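Cyclo(L-tyrosyl-L-tyrosyl) synthase (Mycobacterium tuberculosis, PDB 2X9Q) catalyses the ATP-independent formation of cyclo(L-tyrosyl-L-tyrosyl) from two molecules of tyrosyl-tRNA, probably a step in mycocyclosin biosynthesis. Local coordinates at residues Y117-V122 with P169-Q174; R112-Y117 with R164-P169; E177-L182 with P241-V246; E127-S132 with A220-V225. All blocks are in the same frame, centred on the assembly; numbering follows the deposited sequence.

Contact 1 (Y117-V122 with P169-Q174); sequences YTDVHV and PMSEFQ
P169 lies against the aromatic ring of Y117, where two parallel strands run out into loops at the edge of the sheet. P169 CA stands over one face of the Y117 ring, 3.8 Å from its centroid and 15° off the normal, a CH-pi contact displaced toward the rim. The two side chains run alongside each other, which brings P169 CB to 3.5 Å from Y117 OH. P169 CB is also 3.3 Å from D119 OD2, so the same methylene is flanked by both the phenol and the carboxylate. M170, a selenomethionine, continues the strand pairing by one bond, M170 N to Y117 O at 2.9 Å. Its side chain runs beside T118, and M170 CG meets V120 CG2 at 4.2 Å. T118 CB points away from 169-174, and its OG1 is hydrogen-bonded to E233, a residue that could be critical in catalysis by similarity with relatives. At S171 the side chain of D119 takes over as acceptor: S171 N donates to D119 OD1 (2.9 Å) and S171 OG to D119 OD2 (2.6 Å). Both oxygens use their syn lone pairs. With D119 CG set between its backbone N and carbonyl carbon (chi1 65°), the carboxylate faces the start of the 170-174 turn. Further on, Q174 and V120 run antiparallel alongside one another, Q174 NE2 lying 3.7 Å from V120 CG1. Since one serine engages both carboxylate oxygens, rotation of the D119 group is restrained, and its negative charge probably is partly offset by these two donors. The pair of bonds ties the two post-strand loops together next to T118.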
loop_
_atom_site.group_PDB
_atom_site.type_symbol
_atom_site.label_atom_id
_atom_site.label_comp_id
_atom_site.label_asym_id
_atom_site.label_seq_id
_atom_site.Cartn_x
_atom_site.Cartn_y
_atom_site.Cartn_z
ATOM N N TYR A 117 -3.014 -7.505 -2.850
ATOM C CA TYR A 117 -4.159 -7.350 -1.968
ATOM C C TYR A 117 -3.799 -7.760 -0.559
ATOM O O TYR A 117 -3.033 -8.719 -0.310
ATOM C CB TYR A 117 -5.434 -8.076 -2.487
ATOM C CG TYR A 117 -5.262 -9.572 -2.613
ATOM C CD1 TYR A 117 -4.717 -10.104 -3.764
ATOM C CD2 TYR A 117 -5.596 -10.465 -1.544
ATOM C CE1 TYR A 117 -4.529 -11.464 -3.913
ATOM C CE2 TYR A 117 -5.393 -11.877 -1.692
ATOM C CZ TYR A 117 -4.926 -12.344 -2.885
ATOM O OH TYR A 117 -4.615 -13.680 -3.080
ATOM N N THR A 118 -4.329 -7.007 0.379
ATOM C CA THR A 118 -3.955 -7.241 1.769
ATOM C C THR A 118 -4.764 -8.457 2.315
ATOM O O THR A 118 -5.960 -8.445 2.257
ATOM C CB THR A 118 -4.075 -5.965 2.605
ATOM O OG1 THR A 118 -3.114 -5.032 2.102
ATOM C CG2 THR A 118 -3.652 -6.251 4.130
ATOM N N ASP A 119 -4.105 -9.511 2.771
ATOM C CA ASP A 119 -4.852 -10.662 3.282
ATOM C C ASP A 119 -4.369 -11.031 4.705
ATOM O O ASP A 119 -4.390 -12.225 5.116
ATOM C CB ASP A 119 -4.686 -11.848 2.317
ATOM C CG ASP A 119 -3.260 -12.317 2.266
ATOM O OD1 ASP A 119 -2.323 -11.452 2.394
ATOM O OD2 ASP A 119 -3.027 -13.527 2.090
ATOM N N VAL A 120 -3.808 -10.058 5.414
ATOM C CA VAL A 120 -3.248 -10.325 6.744
ATOM C C VAL A 120 -3.829 -9.251 7.671
ATOM O O VAL A 120 -4.093 -8.117 7.222
ATOM C CB VAL A 120 -1.687 -10.212 6.747
ATOM C CG1 VAL A 120 -1.065 -11.548 6.166
ATOM C CG2 VAL A 120 -1.230 -8.916 5.997
ATOM N N HIS A 121 -4.061 -9.617 8.936
ATOM C CA HIS A 121 -4.684 -8.740 9.923
ATOM C C HIS A 121 -6.086 -8.260 9.565
ATOM O O HIS A 121 -6.546 -7.293 10.188
ATOM C CB HIS A 121 -3.762 -7.526 10.324
ATOM C CG HIS A 121 -2.382 -7.976 10.716
ATOM N ND1 HIS A 121 -2.126 -8.608 11.908
ATOM C CD2 HIS A 121 -1.205 -7.933 10.043
ATOM C CE1 HIS A 121 -0.840 -8.930 11.969
ATOM N NE2 HIS A 121 -0.274 -8.567 10.832
ATOM N N VAL A 122 -6.737 -8.905 8.583
ATOM C CA VAL A 122 -8.114 -8.559 8.222
ATOM C C VAL A 122 -9.145 -9.053 9.258
ATOM O O VAL A 122 -9.978 -8.291 9.772
ATOM C CB VAL A 122 -8.431 -9.047 6.768
ATOM C CG1 VAL A 122 -9.877 -8.712 6.409
ATOM C CG2 VAL A 122 -7.453 -8.281 5.835
ATOM N N PRO A 169 -1.088 -12.052 -3.038
ATOM C CA PRO A 169 -1.460 -11.590 -1.706
ATOM C C PRO A 169 -0.265 -11.020 -0.948
ATOM O O PRO A 169 0.878 -11.485 -1.115
ATOM C CB PRO A 169 -1.954 -12.878 -1.013
ATOM C CG PRO A 169 -1.157 -14.014 -1.683
ATOM C CD PRO A 169 -0.810 -13.516 -3.096
HETATM N N MSE A 170 -0.529 -10.078 -0.034
HETATM C CA MSE A 170 0.506 -9.534 0.786
HETATM C C MSE A 170 1.265 -10.639 1.580
HETATM O O MSE A 170 2.532 -10.552 1.779
HETATM C CB MSE A 170 -0.120 -8.440 1.773
HETATM C CG MSE A 170 1.017 -7.717 2.680
HETATM SE SE MSE A 170 2.188 -6.666 1.437
HETATM C CE MSE A 170 0.899 -5.274 1.016
ATOM N N SER A 171 0.561 -11.678 2.038
ATOM C CA SER A 171 1.187 -12.795 2.817
ATOM C C SER A 171 2.229 -13.539 2.011
ATOM O O SER A 171 3.079 -14.143 2.568
ATOM C CB SER A 171 0.139 -13.900 3.259
ATOM O OG SER A 171 -0.557 -14.345 2.096
ATOM N N GLU A 172 2.138 -13.535 0.707
ATOM C CA GLU A 172 3.156 -14.226 -0.084
ATOM C C GLU A 172 4.579 -13.626 0.126
ATOM O O GLU A 172 5.585 -14.341 -0.005
ATOM C CB GLU A 172 2.788 -14.055 -1.556
ATOM C CG GLU A 172 3.621 -14.869 -2.493
ATOM C CD GLU A 172 2.896 -15.101 -3.836
ATOM O OE1 GLU A 172 1.757 -15.710 -3.897
ATOM O OE2 GLU A 172 3.495 -14.661 -4.821
ATOM N N PHE A 173 4.648 -12.331 0.448
ATOM C CA PHE A 173 5.951 -11.677 0.737
ATOM C C PHE A 173 6.584 -12.122 2.045
ATOM O O PHE A 173 7.775 -11.907 2.263
ATOM C CB PHE A 173 5.831 -10.146 0.644
ATOM C CG PHE A 173 5.467 -9.670 -0.749
ATOM C CD1 PHE A 173 6.329 -9.886 -1.795
ATOM C CD2 PHE A 173 4.270 -9.056 -1.004
ATOM C CE1 PHE A 173 5.999 -9.440 -3.102
ATOM C CE2 PHE A 173 3.911 -8.622 -2.306
ATOM C CZ PHE A 173 4.763 -8.775 -3.331
ATOM N N GLN A 174 5.848 -12.839 2.897
ATOM C CA GLN A 174 6.462 -13.316 4.142
ATOM C C GLN A 174 7.575 -14.322 3.893
ATOM O O GLN A 174 8.464 -14.525 4.713
ATOM C CB GLN A 174 5.372 -13.822 5.118
ATOM C CG GLN A 174 4.430 -12.594 5.494
ATOM C CD GLN A 174 3.129 -12.941 6.279
ATOM O OE1 GLN A 174 2.689 -14.096 6.322
ATOM N NE2 GLN A 174 2.529 -11.928 6.900
#

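Contact 2 (R112-Y117 with R164-P169); sequences RVDFVY and RLCVRP
Two neighbouring parallel strands of the sheet, 112-117 and 165-169, pair in exact register from V113 with L165 to Y117 with P169, their axes 22° apart. F115 N donates to C166 O at 2.9 Å and R168 N to F115 O at 3.1 Å, two of the five backbone bonds. On the face of D114 and R168 a salt-bridge network spans the two strands. R168 NH2 reaches D114 OD1 at 2.6 Å; the acceptor lies near the guanidinium plane, yet the donor comes from above the carboxylate, 41° out of its plane. A bend at chi3 (84°) turns the arginine back toward it. A water accepts from R168 NE at 2.6 Å and donates to D114 OD1 and F115 O. R112 NH2 bridges to D114 OD2 at 3.1 Å, an oxygen also bonded by H82, so both arginines gather round one carboxylate. Joined through helices 122-128 and 133-158, the strands form a beta-alpha-beta crossover of the Rossmann-like HUP fold, with 165-169 at the sheet edge. The opposite face, packed on helix 133-158, is apolar: L165 CD1 touches V113 CG1 at 3.6 Å and F115 CE2 at 3.7 Å, while V167 CG2 meets the Y117 ring edge at CE1, 3.5 Å away.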
loop_
_atom_site.group_PDB
_atom_site.type_symbol
_atom_site.label_atom_id
_atom_site.label_comp_id
_atom_site.label_asym_id
_atom_site.label_seq_id
_atom_site.Cartn_x
_atom_site.Cartn_y
_atom_site.Cartn_z
ATOM N N ARG A 112 6.073 -2.732 -15.667
ATOM C CA ARG A 112 5.545 -3.885 -14.962
ATOM C C ARG A 112 4.607 -3.364 -13.845
ATOM O O ARG A 112 4.851 -2.266 -13.311
ATOM C CB ARG A 112 6.769 -4.611 -14.424
ATOM C CG ARG A 112 6.547 -6.018 -14.056
ATOM C CD ARG A 112 7.668 -6.593 -13.087
ATOM N NE ARG A 112 6.998 -7.437 -12.080
ATOM C CZ ARG A 112 7.584 -8.137 -11.113
ATOM N NH1 ARG A 112 8.918 -8.132 -10.959
ATOM N NH2 ARG A 112 6.807 -8.879 -10.308
ATOM N N VAL A 113 3.526 -4.093 -13.527
ATOM C CA VAL A 113 2.524 -3.627 -12.551
ATOM C C VAL A 113 2.156 -4.792 -11.664
ATOM O O VAL A 113 1.834 -5.903 -12.187
ATOM C CB VAL A 113 1.245 -3.107 -13.196
ATOM C CG1 VAL A 113 0.162 -2.756 -12.094
ATOM C CG2 VAL A 113 1.514 -1.916 -14.098
ATOM N N ASP A 114 2.196 -4.606 -10.347
ATOM C CA ASP A 114 1.786 -5.712 -9.401
ATOM C C ASP A 114 0.613 -5.203 -8.548
ATOM O O ASP A 114 0.751 -4.143 -7.872
ATOM C CB ASP A 114 2.912 -6.141 -8.484
ATOM C CG ASP A 114 3.909 -7.056 -9.165
ATOM O OD1 ASP A 114 3.670 -8.278 -9.175
ATOM O OD2 ASP A 114 4.866 -6.580 -9.759
ATOM N N PHE A 115 -0.548 -5.862 -8.648
ATOM C CA PHE A 115 -1.647 -5.584 -7.769
ATOM C C PHE A 115 -1.259 -6.414 -6.561
ATOM O O PHE A 115 -0.838 -7.564 -6.744
ATOM C CB PHE A 115 -2.954 -6.227 -8.292
ATOM C CG PHE A 115 -3.670 -5.449 -9.304
ATOM C CD1 PHE A 115 -4.350 -4.314 -8.934
ATOM C CD2 PHE A 115 -3.666 -5.858 -10.658
ATOM C CE1 PHE A 115 -5.104 -3.581 -9.856
ATOM C CE2 PHE A 115 -4.384 -5.112 -11.608
ATOM C CZ PHE A 115 -5.116 -3.987 -11.200
ATOM N N VAL A 116 -1.368 -5.863 -5.349
ATOM C CA VAL A 116 -1.082 -6.644 -4.134
ATOM C C VAL A 116 -2.296 -6.438 -3.186
ATOM O O VAL A 116 -2.610 -5.344 -2.822
ATOM C CB VAL A 116 0.223 -6.125 -3.467
ATOM C CG1 VAL A 116 0.451 -6.842 -2.164
ATOM C CG2 VAL A 116 1.480 -6.338 -4.447
ATOM N N TYR A 117 -3.014 -7.505 -2.850
ATOM C CA TYR A 117 -4.159 -7.350 -1.968
ATOM C C TYR A 117 -3.799 -7.760 -0.559
ATOM O O TYR A 117 -3.033 -8.719 -0.310
ATOM C CB TYR A 117 -5.434 -8.076 -2.487
ATOM C CG TYR A 117 -5.262 -9.572 -2.613
ATOM C CD1 TYR A 117 -4.717 -10.104 -3.764
ATOM C CD2 TYR A 117 -5.596 -10.465 -1.544
ATOM C CE1 TYR A 117 -4.529 -11.464 -3.913
ATOM C CE2 TYR A 117 -5.393 -11.877 -1.692
ATOM C CZ TYR A 117 -4.926 -12.344 -2.885
ATOM O OH TYR A 117 -4.615 -13.680 -3.080
ATOM N N ARG A 164 3.339 -8.776 -17.981
ATOM C CA ARG A 164 3.676 -7.514 -17.341
ATOM C C ARG A 164 2.910 -7.189 -16.025
ATOM O O ARG A 164 3.391 -6.396 -15.206
ATOM C CB ARG A 164 3.501 -6.388 -18.355
ATOM C CG ARG A 164 4.522 -6.558 -19.582
ATOM C CD ARG A 164 4.224 -5.584 -20.591
ATOM N NE ARG A 164 4.249 -4.257 -20.034
ATOM C CZ ARG A 164 3.366 -3.315 -20.329
ATOM N NH1 ARG A 164 2.446 -3.587 -21.214
ATOM N NH2 ARG A 164 3.407 -2.114 -19.771
ATOM N N LEU A 165 1.717 -7.774 -15.886
ATOM C CA LEU A 165 0.759 -7.504 -14.836
ATOM C C LEU A 165 0.486 -8.775 -14.051
ATOM O O LEU A 165 0.252 -9.852 -14.676
ATOM C CB LEU A 165 -0.487 -6.987 -15.504
ATOM C CG LEU A 165 -1.653 -6.853 -14.590
ATOM C CD1 LEU A 165 -1.365 -5.641 -13.632
ATOM C CD2 LEU A 165 -2.756 -6.546 -15.522
ATOM N N CYS A 166 0.637 -8.694 -12.706
ATOM C CA CYS A 166 0.569 -9.848 -11.801
ATOM C C CYS A 166 -0.288 -9.452 -10.580
ATOM O O CYS A 166 -0.450 -8.252 -10.298
ATOM C CB CYS A 166 1.972 -10.187 -11.319
ATOM S SG CYS A 166 3.059 -10.939 -12.644
ATOM N N VAL A 167 -0.870 -10.429 -9.878
ATOM C CA VAL A 167 -1.599 -10.169 -8.633
ATOM C C VAL A 167 -0.989 -11.092 -7.621
ATOM O O VAL A 167 -0.619 -12.216 -7.947
ATOM C CB VAL A 167 -3.120 -10.434 -8.697
ATOM C CG1 VAL A 167 -3.499 -11.741 -9.475
ATOM C CG2 VAL A 167 -3.760 -10.423 -7.212
ATOM N N ARG A 168 -0.837 -10.639 -6.383
ATOM C CA ARG A 168 -0.518 -11.632 -5.364
ATOM C C ARG A 168 -0.931 -11.129 -3.995
ATOM O O ARG A 168 -1.093 -9.946 -3.832
ATOM C CB ARG A 168 0.946 -11.976 -5.351
ATOM C CG ARG A 168 1.802 -10.935 -4.721
ATOM C CD ARG A 168 3.313 -11.230 -5.066
ATOM N NE ARG A 168 3.640 -10.664 -6.376
ATOM C CZ ARG A 168 4.748 -10.947 -7.087
ATOM N NH1 ARG A 168 5.661 -11.788 -6.641
ATOM N NH2 ARG A 168 4.938 -10.384 -8.259
ATOM N N PRO A 169 -1.088 -12.052 -3.038
ATOM C CA PRO A 169 -1.460 -11.590 -1.706
ATOM C C PRO A 169 -0.265 -11.020 -0.948
ATOM O O PRO A 169 0.878 -11.485 -1.115
ATOM C CB PRO A 169 -1.954 -12.878 -1.013
ATOM C CG PRO A 169 -1.157 -14.014 -1.683
ATOM C CD PRO A 169 -0.810 -13.516 -3.096
HETATM O O HOH W 1 1.689 -9.412 -7.616
#

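Contact 3 (E177-L182 with P241-V246); sequences EAYREL and PAILGV
L182 N donates to A178 O at 2.9 Å, a regular turn of helix 177-192 that sets A178 and L182 on one side, both directed at the end of helix 220-244. The contact is helix-to-helix packing, and no hydrogen bond crosses it between the two segments. A178 CB comes to 3.9 Å from A242 CB and rests 3.7 Å from A242 O. The backbones approach closely here, A178 CA lying 5.3 Å from I243 CA. I243 supplies the longer reach. With its CG1 anti to the carbonyl carbon (chi1 -68°), the ethyl branch extends alongside the backbone of Y179, I243 CG1 lying 3.9 Å from Y179 N. Polar ties lie alongside: N176 binds both Y179 N and I243 O, and Y179 OH is hydrogen-bonded to A232 O, so this tyrosine joins helix 177-192 to a residue of helix 220-244 implicated in substrate binding by similarity. F173 packs on both Y179 and I243, linking this interface to the loop after strand 165-169. L182 crosses I243 obliquely, and the two CD1 methyls meet at 3.8 Å.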
loop_
_atom_site.group_PDB
_atom_site.type_symbol
_atom_site.label_atom_id
_atom_site.label_comp_id
_atom_site.label_asym_id
_atom_site.label_seq_id
_atom_site.Cartn_x
_atom_site.Cartn_y
_atom_site.Cartn_z
ATOM N N GLU A 177 13.025 -12.794 1.514
ATOM C CA GLU A 177 14.039 -12.323 2.480
ATOM C C GLU A 177 14.137 -10.777 2.606
ATOM O O GLU A 177 14.194 -10.299 3.713
ATOM C CB GLU A 177 15.450 -12.933 2.170
ATOM C CG GLU A 177 16.390 -12.808 3.346
ATOM C CD GLU A 177 17.873 -13.231 2.985
ATOM O OE1 GLU A 177 18.317 -13.051 1.814
ATOM O OE2 GLU A 177 18.599 -13.745 3.893
ATOM N N ALA A 178 14.122 -9.993 1.516
ATOM C CA ALA A 178 14.182 -8.523 1.669
ATOM C C ALA A 178 12.932 -8.014 2.500
ATOM O O ALA A 178 13.072 -7.160 3.369
ATOM C CB ALA A 178 14.220 -7.832 0.328
ATOM N N TYR A 179 11.741 -8.558 2.231
ATOM C CA TYR A 179 10.541 -8.126 2.934
ATOM C C TYR A 179 10.773 -8.417 4.407
ATOM O O TYR A 179 10.513 -7.560 5.290
ATOM C CB TYR A 179 9.297 -8.922 2.419
ATOM C CG TYR A 179 8.061 -8.692 3.252
ATOM C CD1 TYR A 179 7.853 -9.381 4.483
ATOM C CD2 TYR A 179 7.083 -7.818 2.809
ATOM C CE1 TYR A 179 6.673 -9.144 5.287
ATOM C CE2 TYR A 179 5.910 -7.560 3.616
ATOM C CZ TYR A 179 5.724 -8.239 4.833
ATOM O OH TYR A 179 4.595 -7.955 5.569
ATOM N N ARG A 180 11.202 -9.652 4.698
ATOM C CA ARG A 180 11.401 -10.034 6.079
ATOM C C ARG A 180 12.442 -9.137 6.827
ATOM O O ARG A 180 12.254 -8.815 7.995
ATOM C CB ARG A 180 11.902 -11.477 6.150
ATOM C CG ARG A 180 10.926 -12.572 5.912
ATOM C CD ARG A 180 11.830 -13.894 6.057
ATOM N NE ARG A 180 11.054 -15.120 6.021
ATOM C CZ ARG A 180 10.983 -16.032 7.012
ATOM N NH1 ARG A 180 11.668 -15.886 8.161
ATOM N NH2 ARG A 180 10.223 -17.117 6.851
ATOM N N GLU A 181 13.523 -8.748 6.148
ATOM C CA GLU A 181 14.501 -7.837 6.723
ATOM C C GLU A 181 13.918 -6.440 6.942
ATOM O O GLU A 181 14.095 -5.876 7.992
ATOM C CB GLU A 181 15.784 -7.785 5.844
ATOM C CG GLU A 181 16.621 -9.090 6.052
ATOM C CD GLU A 181 17.877 -9.234 5.141
ATOM O OE1 GLU A 181 18.304 -8.216 4.584
ATOM O OE2 GLU A 181 18.400 -10.384 4.968
ATOM N N LEU A 182 13.188 -5.927 5.981
ATOM C CA LEU A 182 12.518 -4.636 6.153
ATOM C C LEU A 182 11.533 -4.681 7.333
ATOM O O LEU A 182 11.531 -3.771 8.156
ATOM C CB LEU A 182 11.799 -4.207 4.858
ATOM C CG LEU A 182 12.794 -3.821 3.746
ATOM C CD1 LEU A 182 12.097 -3.999 2.309
ATOM C CD2 LEU A 182 13.437 -2.373 4.031
ATOM N N PRO A 241 11.666 -2.047 -4.800
ATOM C CA PRO A 241 12.817 -2.517 -5.648
ATOM C C PRO A 241 13.606 -3.689 -5.060
ATOM O O PRO A 241 13.940 -4.639 -5.801
ATOM C CB PRO A 241 13.718 -1.242 -5.720
ATOM C CG PRO A 241 12.637 -0.206 -5.868
ATOM C CD PRO A 241 11.696 -0.587 -4.646
ATOM N N ALA A 242 13.930 -3.680 -3.772
ATOM C CA ALA A 242 14.550 -4.836 -3.099
ATOM C C ALA A 242 13.685 -6.083 -3.107
ATOM O O ALA A 242 14.182 -7.168 -3.334
ATOM C CB ALA A 242 14.953 -4.537 -1.650
ATOM N N ILE A 243 12.386 -5.935 -2.907
ATOM C CA ILE A 243 11.546 -7.117 -2.713
ATOM C C ILE A 243 11.235 -7.767 -4.087
ATOM O O ILE A 243 11.222 -8.992 -4.189
ATOM C CB ILE A 243 10.244 -6.638 -2.048
ATOM C CG1 ILE A 243 10.592 -6.148 -0.600
ATOM C CG2 ILE A 243 9.125 -7.736 -2.137
ATOM C CD1 ILE A 243 9.391 -5.348 0.068
ATOM N N LEU A 244 10.955 -6.944 -5.091
ATOM C CA LEU A 244 10.521 -7.427 -6.414
ATOM C C LEU A 244 11.638 -7.405 -7.471
ATOM O O LEU A 244 11.421 -7.854 -8.571
ATOM C CB LEU A 244 9.320 -6.627 -6.911
ATOM C CG LEU A 244 8.027 -6.877 -6.101
ATOM C CD1 LEU A 244 6.900 -6.029 -6.659
ATOM C CD2 LEU A 244 7.674 -8.376 -6.169
ATOM N N GLY A 245 12.811 -6.851 -7.144
ATOM C CA GLY A 245 13.942 -6.737 -8.083
ATOM C C GLY A 245 13.637 -5.873 -9.290
ATOM O O GLY A 245 13.938 -6.311 -10.407
ATOM N N VAL A 246 13.036 -4.676 -9.121
ATOM C CA VAL A 246 12.731 -3.787 -10.225
ATOM C C VAL A 246 13.613 -2.516 -9.981
ATOM O O VAL A 246 14.138 -2.359 -8.887
ATOM C CB VAL A 246 11.232 -3.431 -10.254
ATOM C CG1 VAL A 246 10.405 -4.721 -10.674
ATOM C CG2 VAL A 246 10.800 -2.874 -8.870
#

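Contact 4 (E127-S132 with A220-V225); sequences EALGDS and ATQEQV
A128, in the last turn of helix 122-128, carries nearly the whole contact with the start of helix 220-244. Its methyl group points at the opposing helix, where A128 CB lies 3.7 Å from Q222 CG, 4.3 Å from T221 CG2 and 4.5 Å from V225 CG2, so that it rests against T221 and Q222 and, one turn on, V225. The carbonyl of A128 is used as well: Q222 NE2 donates to A128 O at 3.1 Å, with an N-H...O angle of 160°. The bond is fairly straight at the hydrogen, but the donor sits 39° out of the carbonyl plane, away from a lone-pair direction, while A128 O lies in the plane of the glutamine amide. The chain of Q222 leaves beside its own backbone N (chi1 -69°) and then stays extended, which carries its amide past the methyl to this helix-end oxygen. L129 adds a looser touch, L129 CD2 standing 4.3 Å from Q222 NE2. G130 then ends the helix in a Schellman motif, G130 N bonded to E127 O at 2.8 Å. Two residues later S132 caps the next helix, 133-158, through a bond from E135 N to its OG. The contact lies at the protein surface: V225 also packs on E124 and S125 of helix 122-128, whereas E223 makes a salt bridge to R205 of helix 194-210, so the start of helix 220-244 sits between those two helices.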
loop_
_atom_site.group_PDB
_atom_site.type_symbol
_atom_site.label_atom_id
_atom_site.label_comp_id
_atom_site.label_asym_id
_atom_site.label_seq_id
_atom_site.Cartn_x
_atom_site.Cartn_y
_atom_site.Cartn_z
ATOM N N GLU A 127 -12.518 -8.114 14.301
ATOM C CA GLU A 127 -12.704 -8.375 15.749
ATOM C C GLU A 127 -12.581 -7.064 16.543
ATOM O O GLU A 127 -13.361 -6.815 17.468
ATOM C CB GLU A 127 -11.562 -9.244 16.260
ATOM C CG GLU A 127 -11.923 -10.648 16.409
ATOM C CD GLU A 127 -10.963 -11.447 17.276
ATOM O OE1 GLU A 127 -11.058 -11.439 18.548
ATOM O OE2 GLU A 127 -10.221 -12.160 16.624
ATOM N N ALA A 128 -11.554 -6.257 16.222
ATOM C CA ALA A 128 -11.341 -5.024 16.974
ATOM C C ALA A 128 -12.526 -4.092 16.728
ATOM O O ALA A 128 -12.808 -3.252 17.558
ATOM C CB ALA A 128 -9.951 -4.352 16.603
ATOM N N LEU A 129 -13.276 -4.272 15.635
ATOM C CA LEU A 129 -14.454 -3.455 15.415
ATOM C C LEU A 129 -15.648 -4.078 16.079
ATOM O O LEU A 129 -16.724 -3.542 15.964
ATOM C CB LEU A 129 -14.761 -3.278 13.927
ATOM C CG LEU A 129 -13.825 -2.310 13.163
ATOM C CD1 LEU A 129 -13.811 -2.634 11.665
ATOM C CD2 LEU A 129 -14.152 -0.827 13.415
ATOM N N GLY A 130 -15.502 -5.190 16.829
ATOM C CA GLY A 130 -16.680 -5.694 17.533
ATOM C C GLY A 130 -17.315 -6.986 17.028
ATOM O O GLY A 130 -18.281 -7.446 17.620
ATOM N N ASP A 131 -16.729 -7.662 16.019
ATOM C CA ASP A 131 -17.253 -8.960 15.603
ATOM C C ASP A 131 -16.676 -10.002 16.556
ATOM O O ASP A 131 -15.555 -9.803 17.058
ATOM C CB ASP A 131 -16.808 -9.312 14.163
ATOM C CG ASP A 131 -17.506 -8.427 13.114
ATOM O OD1 ASP A 131 -18.544 -7.840 13.419
ATOM O OD2 ASP A 131 -17.007 -8.306 11.994
ATOM N N SER A 132 -17.337 -11.152 16.685
ATOM C CA SER A 132 -16.737 -12.299 17.436
ATOM C C SER A 132 -15.575 -12.782 16.568
ATOM O O SER A 132 -15.519 -12.440 15.357
ATOM C CB SER A 132 -17.791 -13.418 17.566
ATOM O OG SER A 132 -17.963 -14.088 16.309
ATOM N N ALA A 220 -7.667 1.000 22.304
ATOM C CA ALA A 220 -6.258 0.588 22.241
ATOM C C ALA A 220 -6.049 -0.608 21.267
ATOM O O ALA A 220 -5.073 -0.662 20.506
ATOM C CB ALA A 220 -5.773 0.210 23.632
ATOM N N THR A 221 -6.994 -1.559 21.289
ATOM C CA THR A 221 -6.921 -2.708 20.427
ATOM C C THR A 221 -7.032 -2.325 18.974
ATOM O O THR A 221 -6.240 -2.847 18.206
ATOM C CB THR A 221 -7.997 -3.805 20.770
ATOM O OG1 THR A 221 -7.995 -3.963 22.179
ATOM C CG2 THR A 221 -7.600 -5.181 20.093
ATOM N N GLN A 222 -7.983 -1.458 18.597
ATOM C CA GLN A 222 -8.071 -1.030 17.211
ATOM C C GLN A 222 -6.730 -0.377 16.736
ATOM O O GLN A 222 -6.309 -0.582 15.590
ATOM C CB GLN A 222 -9.228 -0.080 16.942
ATOM C CG GLN A 222 -10.661 -0.744 17.060
ATOM C CD GLN A 222 -11.791 0.316 17.231
ATOM O OE1 GLN A 222 -11.547 1.513 17.144
ATOM N NE2 GLN A 222 -13.014 -0.137 17.470
ATOM N N GLU A 223 -6.094 0.398 17.643
ATOM C CA GLU A 223 -4.794 1.069 17.327
ATOM C C GLU A 223 -3.708 0.077 17.125
ATOM O O GLU A 223 -2.963 0.207 16.183
ATOM C CB GLU A 223 -4.387 2.043 18.420
ATOM C CG GLU A 223 -5.292 3.216 18.429
ATOM C CD GLU A 223 -4.997 4.204 19.603
ATOM O OE1 GLU A 223 -3.895 4.196 20.218
ATOM O OE2 GLU A 223 -5.887 5.032 19.831
ATOM N N GLN A 224 -3.591 -0.892 18.037
ATOM C CA GLN A 224 -2.561 -1.908 17.938
ATOM C C GLN A 224 -2.754 -2.767 16.648
ATOM O O GLN A 224 -1.812 -3.022 15.925
ATOM C CB GLN A 224 -2.580 -2.843 19.166
ATOM C CG GLN A 224 -1.368 -3.805 19.086
ATOM C CD GLN A 224 -0.034 -2.967 18.817
ATOM O OE1 GLN A 224 0.361 -2.146 19.670
ATOM N NE2 GLN A 224 0.603 -3.136 17.631
ATOM N N VAL A 225 -3.995 -3.170 16.338
ATOM C CA VAL A 225 -4.189 -3.979 15.112
ATOM C C VAL A 225 -3.887 -3.133 13.862
ATOM O O VAL A 225 -3.274 -3.624 12.909
ATOM C CB VAL A 225 -5.628 -4.598 15.089
ATOM C CG1 VAL A 225 -6.000 -5.169 13.681
ATOM C CG2 VAL A 225 -5.690 -5.647 16.234
#

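In the fold
Contacts 1 and 2 form one continuous unit: they share Y117 and P169, their centres are 13 Å apart, and they run from paired strands 112-117 and 165-169 into the loops that follow. Contact 3 comes later in the chain, its centre 15 Å from each, and touches both: F173 packs on I243 and L244, and R112 lies against L244 and V246. Contact 4 interleaves along the chain with all three; its centre is 18 Å from that of contact 1, which it touches through V225 and H121, and 29 Å from that of contact 3. Contacts 3 and 4 use opposite ends of helix 220-244, which is thus packed against neighbouring elements at both ends, with Y229 to E233, implicated in substrate binding by similarity, between them.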